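Local coordinates for protein chorismatase (Streptomyces hygroscopicus, PDB 4BPS) that hydrolyses chorismate to pyruvate and a dihydroxycyclohexadiene carboxylic acid, a step in the biosynthesis of the immunosuppressants FK506 and FK520, at residues Pro81-Met86 with Ile90-Thr95; Ala19-Phe24 with Asp35-Gly40. All coordinates share one frame; numbering follows the deposited sequence. Where two conformers were deposited one is given.

Interaction 1: Pro81-Met86 with Ile90-Thr95; sequences PVESGM and IAWART
Glu83 and Arg94 meet on one face of an antiparallel beta hairpin, with the indole of Trp92 beside them. Strand 83-87 is the outermost of the six-stranded sheet in the FkbO/Hyg5-like N-terminal region, and 90-94 joins it to strand 98-105. Arg94 N binds Glu83 O, and Gly85 and Trp92 exchange both backbone bonds. At the open end the pairing is interrupted by a classic beta bulge: Val82 and Glu83 both face Arg94, whose carbonyl O takes Val82 N at 2.8 Å and Glu83 N only weakly. The carboxylate reaches out with Glu83 CG anti to the backbone N (chi1 -171°), and its OE1 receives Arg94 NE at 2.8 Å through the anti lone pair. That oxygen lies almost in the guanidinium plane, although the carboxylate itself is turned 78° against it; Arg94 NH2 adds a weak second bond. Val82 CG2 sits over one guanidinium face, 3.5 Å from Arg94 NH1, while NH1 bonds to Tyr131. The salt bridge and the methyl group thus restrict the guanidinium from two directions. Trp92 CG takes the position between backbone N and carbonyl carbon (chi1 55°), which lays the indole flat over the opposing strand. Gly85, having no side chain, lets its backbone lie close against the indole: Gly85 N stands above the ring, and Gly85 CA makes a CH-pi contact 4.0 Å from the centroid of the five-membered ring of Trp92. Trp92 NE1 hydrogen-bonds Asp87, the last residue of strand 83-87, and helix 112-129 packs against the indole through Leu125 and Leu129. At the benzo end, Glu83 OE1 meets the ring edge, 3.6 Å from Trp92 CH2.

Interaction 2: Ala19-Phe24 with Asp35-Gly40; sequences APYCRF and DETVLG
The backbones of Ala19-Phe24 and Asp35-Gly40 do not pair: the first enters edge strand 21-25, while the second makes a type I turn from Asp35 to Val38 before strand 38-44. Only the side chains of Tyr21 and Thr37 touch, crossing at about a right angle. The phenol tip arrives over the threonine, with Tyr21 OH 3.7 Å from Thr37 CB and 3.3 Å from Thr37 OG1. A water links the same phenol to the turn, lying in the plane of the tyrosine ring at 2.7 Å from Tyr21 OH and donating to Asp35 OD2 at 2.6 Å. The other carboxylate oxygen closes an Asx turn: Asp35 OD1 accepts Thr37 N at 3.0 Å and Thr37 OG1 at 2.6 Å, both from the same face of the carboxylate and out of its plane. Thr37 OG1 lies between the backbone N and the carbonyl carbon (chi1 65°), which points it back at this oxygen. Two donors on OD1 and the water on OD2 restrict rotation of the carboxylate and would probably favour its charged form. Strand 72-77 lies between strands 21-25 and 38-44 in a mixed five-stranded sheet, and its His77 meets the Tyr21 ring and hydrogen-bonds Thr37 OG1 through ND1. A valine in place of Thr37 would probably leave Asp35 OD1 with the backbone N alone in this turn and His77 ND1 without its hydroxyl partner. Arg23 folds back beside the tyrosine: Tyr21 CE2 lies 3.4 Å above one face of the Arg23 guanidinium, and Arg23 NH1 donates to Cys22 O from above that carbonyl's plane.

Overall arrangement
From the N terminus the chain first lays down edge strand 21-25, then returns through a ten-residue excursion to the turn before strand 38-44, where interaction 2 closes. After strands 52-54 and 57-62, strand 72-77 fills the place between the first two, and the chain runs on into 81-86. Interaction 1 then closes a tight hairpin with three residues between its segments. The two contacts follow in series, neither nested nor crossed, with centres about 13 Å apart. They touch directly: the Pro81 ring packs on Glu36 and Val38, and Ala93 on Leu39. The five-stranded sheet is thereby joined to the hairpin edge of the six-stranded one.

Interaction 1: Pro81-Met86 with Ile90-Thr95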
loop_
_atom_site.group_PDB
_atom_site.type_symbol
_atom_site.label_atom_id
_atom_site.label_comp_id
_atom_site.label_asym_id
_atom_site.label_seq_id
_atom_site.Cartn_x
_atom_site.Cartn_y
_atom_site.Cartn_z
ATOM N N PRO A 81 2.472 -14.091 -16.372
ATOM C CA PRO A 81 1.518 -14.788 -15.510
ATOM C C PRO A 81 1.082 -16.103 -16.141
ATOM O O PRO A 81 0.894 -16.208 -17.365
ATOM C CB PRO A 81 0.341 -13.817 -15.433
ATOM C CG PRO A 81 0.994 -12.449 -15.619
ATOM C CD PRO A 81 2.041 -12.711 -16.661
ATOM N N VAL A 82 0.876 -17.091 -15.280
ATOM C CA VAL A 82 0.496 -18.406 -15.737
ATOM C C VAL A 82 -1.012 -18.647 -15.690
ATOM O O VAL A 82 -1.509 -19.555 -16.377
ATOM C CB VAL A 82 1.226 -19.521 -14.928
ATOM C CG1 VAL A 82 2.752 -19.332 -15.075
ATOM C CG2 VAL A 82 0.801 -19.578 -13.473
ATOM N N GLU A 83 -1.738 -17.865 -14.893
ATOM C CA GLU A 83 -3.188 -18.008 -14.780
ATOM C C GLU A 83 -3.741 -16.725 -14.196
ATOM O O GLU A 83 -3.067 -16.095 -13.360
ATOM C CB GLU A 83 -3.555 -19.173 -13.856
ATOM C CG GLU A 83 -5.034 -19.510 -13.865
ATOM C CD GLU A 83 -5.430 -20.593 -12.867
ATOM O OE1 GLU A 83 -4.743 -20.784 -11.842
ATOM O OE2 GLU A 83 -6.454 -21.282 -13.138
ATOM N N SER A 84 -4.957 -16.361 -14.605
ATOM C CA SER A 84 -5.688 -15.246 -14.015
ATOM C C SER A 84 -7.127 -15.672 -13.798
ATOM O O SER A 84 -7.592 -16.644 -14.418
ATOM C CB SER A 84 -5.644 -14.060 -14.965
ATOM O OG SER A 84 -4.311 -13.736 -15.230
ATOM N N GLY A 85 -7.848 -14.944 -12.957
ATOM C CA GLY A 85 -9.250 -15.243 -12.731
ATOM C C GLY A 85 -9.912 -14.197 -11.876
ATOM O O GLY A 85 -9.294 -13.194 -11.530
HETATM N N MSE A 86 -11.186 -14.431 -11.593
HETATM C CA MSE A 86 -11.949 -13.588 -10.692
HETATM C C MSE A 86 -12.722 -14.489 -9.735
HETATM O O MSE A 86 -13.420 -15.411 -10.178
HETATM C CB MSE A 86 -12.912 -12.711 -11.476
HETATM C CG MSE A 86 -12.309 -11.458 -12.110
HETATM SE SE MSE A 86 -13.522 -9.891 -12.228
HETATM C CE MSE A 86 -14.997 -10.580 -11.165
ATOM N N ILE A 90 -12.625 -10.539 -6.443
ATOM C CA ILE A 90 -11.185 -10.317 -6.536
ATOM C C ILE A 90 -10.722 -10.715 -7.926
ATOM O O ILE A 90 -10.851 -11.895 -8.305
ATOM C CB ILE A 90 -10.416 -11.159 -5.493
ATOM C CG1 ILE A 90 -10.942 -10.945 -4.063
ATOM C CG2 ILE A 90 -8.916 -10.846 -5.583
ATOM C CD1 ILE A 90 -10.454 -12.013 -3.066
ATOM N N ALA A 91 -10.167 -9.761 -8.675
ATOM C CA ALA A 91 -9.477 -10.090 -9.912
ATOM C C ALA A 91 -8.028 -10.357 -9.577
ATOM O O ALA A 91 -7.412 -9.561 -8.869
ATOM C CB ALA A 91 -9.612 -8.973 -10.934
ATOM N N TRP A 92 -7.481 -11.461 -10.081
ATOM C CA TRP A 92 -6.132 -11.865 -9.733
ATOM C C TRP A 92 -5.376 -12.417 -10.924
ATOM O O TRP A 92 -5.959 -12.911 -11.893
ATOM C CB TRP A 92 -6.171 -12.893 -8.592
ATOM C CG TRP A 92 -7.023 -14.114 -8.855
ATOM C CD1 TRP A 92 -8.344 -14.284 -8.523
ATOM C CD2 TRP A 92 -6.627 -15.316 -9.533
ATOM N NE1 TRP A 92 -8.791 -15.509 -8.937
ATOM C CE2 TRP A 92 -7.750 -16.169 -9.542
ATOM C CE3 TRP A 92 -5.426 -15.760 -10.113
ATOM C CZ2 TRP A 92 -7.726 -17.430 -10.132
ATOM C CZ3 TRP A 92 -5.401 -17.042 -10.685
ATOM C CH2 TRP A 92 -6.549 -17.848 -10.698
ATOM N N ALA A 93 -4.055 -12.315 -10.818
ATOM C CA ALA A 93 -3.133 -12.953 -11.754
ATOM C C ALA A 93 -2.004 -13.543 -10.933
ATOM O O ALA A 93 -1.561 -12.924 -9.954
ATOM C CB ALA A 93 -2.567 -11.938 -12.750
ATOM N N ARG A 94 -1.517 -14.716 -11.336
ATOM C CA ARG A 94 -0.433 -15.359 -10.598
ATOM C C ARG A 94 0.657 -15.802 -11.560
ATOM O O ARG A 94 0.383 -16.203 -12.709
ATOM C CB ARG A 94 -0.954 -16.577 -9.806
ATOM C CG ARG A 94 -1.358 -17.775 -10.662
ATOM C CD ARG A 94 -2.066 -18.879 -9.817
ATOM N NE ARG A 94 -2.307 -20.065 -10.649
ATOM C CZ ARG A 94 -1.392 -21.002 -10.918
ATOM N NH1 ARG A 94 -0.187 -20.941 -10.367
ATOM N NH2 ARG A 94 -1.665 -22.001 -11.754
ATOM N N THR A 95 1.891 -15.740 -11.070
ATOM C CA THR A 95 2.980 -16.541 -11.612
ATOM C C THR A 95 3.070 -17.783 -10.735
ATOM O O THR A 95 2.311 -17.923 -9.784
ATOM C CB THR A 95 4.296 -15.780 -11.586
ATOM O OG1 THR A 95 4.681 -15.574 -10.221
ATOM C CG2 THR A 95 4.173 -14.447 -12.329
#

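Interaction 2: Ala19-Phe24 with Asp35-Gly40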
loop_
_atom_site.group_PDB
_atom_site.type_symbol
_atom_site.label_atom_id
_atom_site.label_comp_id
_atom_site.label_asym_id
_atom_site.label_seq_id
_atom_site.Cartn_x
_atom_site.Cartn_y
_atom_site.Cartn_z
ATOM N N ALA A 19 10.816 -11.696 -8.612
ATOM C CA ALA A 19 9.938 -11.159 -7.567
ATOM C C ALA A 19 9.217 -9.906 -8.075
ATOM O O ALA A 19 9.652 -9.281 -9.036
ATOM C CB ALA A 19 10.754 -10.837 -6.335
ATOM N N PRO A 20 8.068 -9.556 -7.470
ATOM C CA PRO A 20 7.275 -8.445 -8.014
ATOM C C PRO A 20 8.012 -7.131 -8.007
ATOM O O PRO A 20 8.846 -6.870 -7.125
ATOM C CB PRO A 20 6.054 -8.391 -7.093
ATOM C CG PRO A 20 5.958 -9.810 -6.536
ATOM C CD PRO A 20 7.388 -10.230 -6.352
ATOM N N TYR A 21 7.695 -6.295 -8.986
ATOM C CA TYR A 21 8.292 -4.975 -9.078
ATOM C C TYR A 21 7.316 -4.048 -9.786
ATOM O O TYR A 21 6.342 -4.480 -10.401
ATOM C CB TYR A 21 9.647 -5.014 -9.801
ATOM C CG TYR A 21 9.625 -5.529 -11.222
ATOM C CD1 TYR A 21 9.659 -6.904 -11.493
ATOM C CD2 TYR A 21 9.613 -4.664 -12.289
ATOM C CE1 TYR A 21 9.677 -7.395 -12.794
ATOM C CE2 TYR A 21 9.642 -5.136 -13.597
ATOM C CZ TYR A 21 9.700 -6.516 -13.847
ATOM O OH TYR A 21 9.741 -7.006 -15.134
ATOM N N CYS A 22 7.587 -2.759 -9.674
ATOM C CA CYS A 22 6.659 -1.734 -10.082
ATOM C C CYS A 22 7.188 -0.863 -11.235
ATOM O O CYS A 22 8.417 -0.642 -11.363
ATOM C CB CYS A 22 6.395 -0.846 -8.830
ATOM S SG CYS A 22 5.018 0.292 -8.946
ATOM N N ARG A 23 6.255 -0.359 -12.035
ATOM C CA ARG A 23 6.521 0.718 -12.988
ATOM C C ARG A 23 5.413 1.746 -12.883
ATOM O O ARG A 23 4.278 1.392 -12.582
ATOM C CB ARG A 23 6.519 0.197 -14.433
ATOM C CG ARG A 23 7.621 -0.790 -14.775
ATOM C CD ARG A 23 8.956 -0.111 -14.972
ATOM N NE ARG A 23 9.972 -1.066 -15.419
ATOM C CZ ARG A 23 10.823 -1.713 -14.628
ATOM N NH1 ARG A 23 10.831 -1.513 -13.314
ATOM N NH2 ARG A 23 11.690 -2.569 -15.156
ATOM N N PHE A 24 5.742 3.012 -13.148
ATOM C CA PHE A 24 4.731 4.056 -13.290
ATOM C C PHE A 24 4.653 4.420 -14.764
ATOM O O PHE A 24 5.681 4.665 -15.419
ATOM C CB PHE A 24 5.087 5.305 -12.505
ATOM C CG PHE A 24 5.052 5.158 -10.989
ATOM C CD1 PHE A 24 4.582 4.020 -10.345
ATOM C CD2 PHE A 24 5.496 6.219 -10.221
ATOM C CE1 PHE A 24 4.547 3.945 -8.953
ATOM C CE2 PHE A 24 5.461 6.159 -8.855
ATOM C CZ PHE A 24 4.992 5.033 -8.208
ATOM N N ASP A 35 5.191 -6.033 -22.895
ATOM C CA ASP A 35 5.897 -6.638 -21.792
ATOM C C ASP A 35 5.050 -7.736 -21.120
ATOM O O ASP A 35 4.080 -7.448 -20.407
ATOM C CB ASP A 35 6.219 -5.516 -20.806
ATOM C CG ASP A 35 7.034 -5.967 -19.625
ATOM O OD1 ASP A 35 7.302 -7.201 -19.529
ATOM O OD2 ASP A 35 7.363 -5.083 -18.796
ATOM N N GLU A 36 5.444 -8.995 -21.314
ATOM C CA GLU A 36 4.670 -10.135 -20.820
ATOM C C GLU A 36 4.673 -10.208 -19.293
ATOM O O GLU A 36 3.938 -11.016 -18.732
ATOM C CB GLU A 36 5.186 -11.462 -21.386
ATOM C CG GLU A 36 6.548 -11.839 -20.899
ATOM C CD GLU A 36 7.048 -13.176 -21.434
ATOM O OE1 GLU A 36 6.422 -13.781 -22.347
ATOM O OE2 GLU A 36 8.091 -13.636 -20.918
ATOM N N THR A 37 5.497 -9.403 -18.626
ATOM C CA THR A 37 5.623 -9.512 -17.178
ATOM C C THR A 37 4.540 -8.759 -16.401
ATOM O O THR A 37 4.529 -8.813 -15.170
ATOM C CB THR A 37 6.999 -8.980 -16.709
ATOM O OG1 THR A 37 7.093 -7.576 -16.964
ATOM C CG2 THR A 37 8.160 -9.722 -17.400
ATOM N N VAL A 38 3.630 -8.069 -17.080
ATOM C CA VAL A 38 2.589 -7.309 -16.388
ATOM C C VAL A 38 1.671 -8.243 -15.620
ATOM O O VAL A 38 1.132 -9.197 -16.181
ATOM C CB VAL A 38 1.773 -6.459 -17.397
ATOM C CG1 VAL A 38 0.560 -5.831 -16.744
ATOM C CG2 VAL A 38 2.635 -5.360 -17.998
ATOM N N LEU A 39 1.496 -7.945 -14.336
ATOM C CA LEU A 39 0.591 -8.676 -13.458
ATOM C C LEU A 39 -0.728 -7.933 -13.341
ATOM O O LEU A 39 -1.772 -8.542 -13.481
ATOM C CB LEU A 39 1.175 -8.827 -12.056
ATOM C CG LEU A 39 2.058 -9.990 -11.699
ATOM C CD1 LEU A 39 2.602 -9.773 -10.309
ATOM C CD2 LEU A 39 1.234 -11.288 -11.732
ATOM N N GLY A 40 -0.686 -6.632 -13.077
ATOM C CA GLY A 40 -1.912 -5.904 -12.826
ATOM C C GLY A 40 -1.652 -4.419 -12.798
ATOM O O GLY A 40 -0.494 -3.995 -12.781
HETATM O O HOH W 1 9.436 -5.428 -17.253
#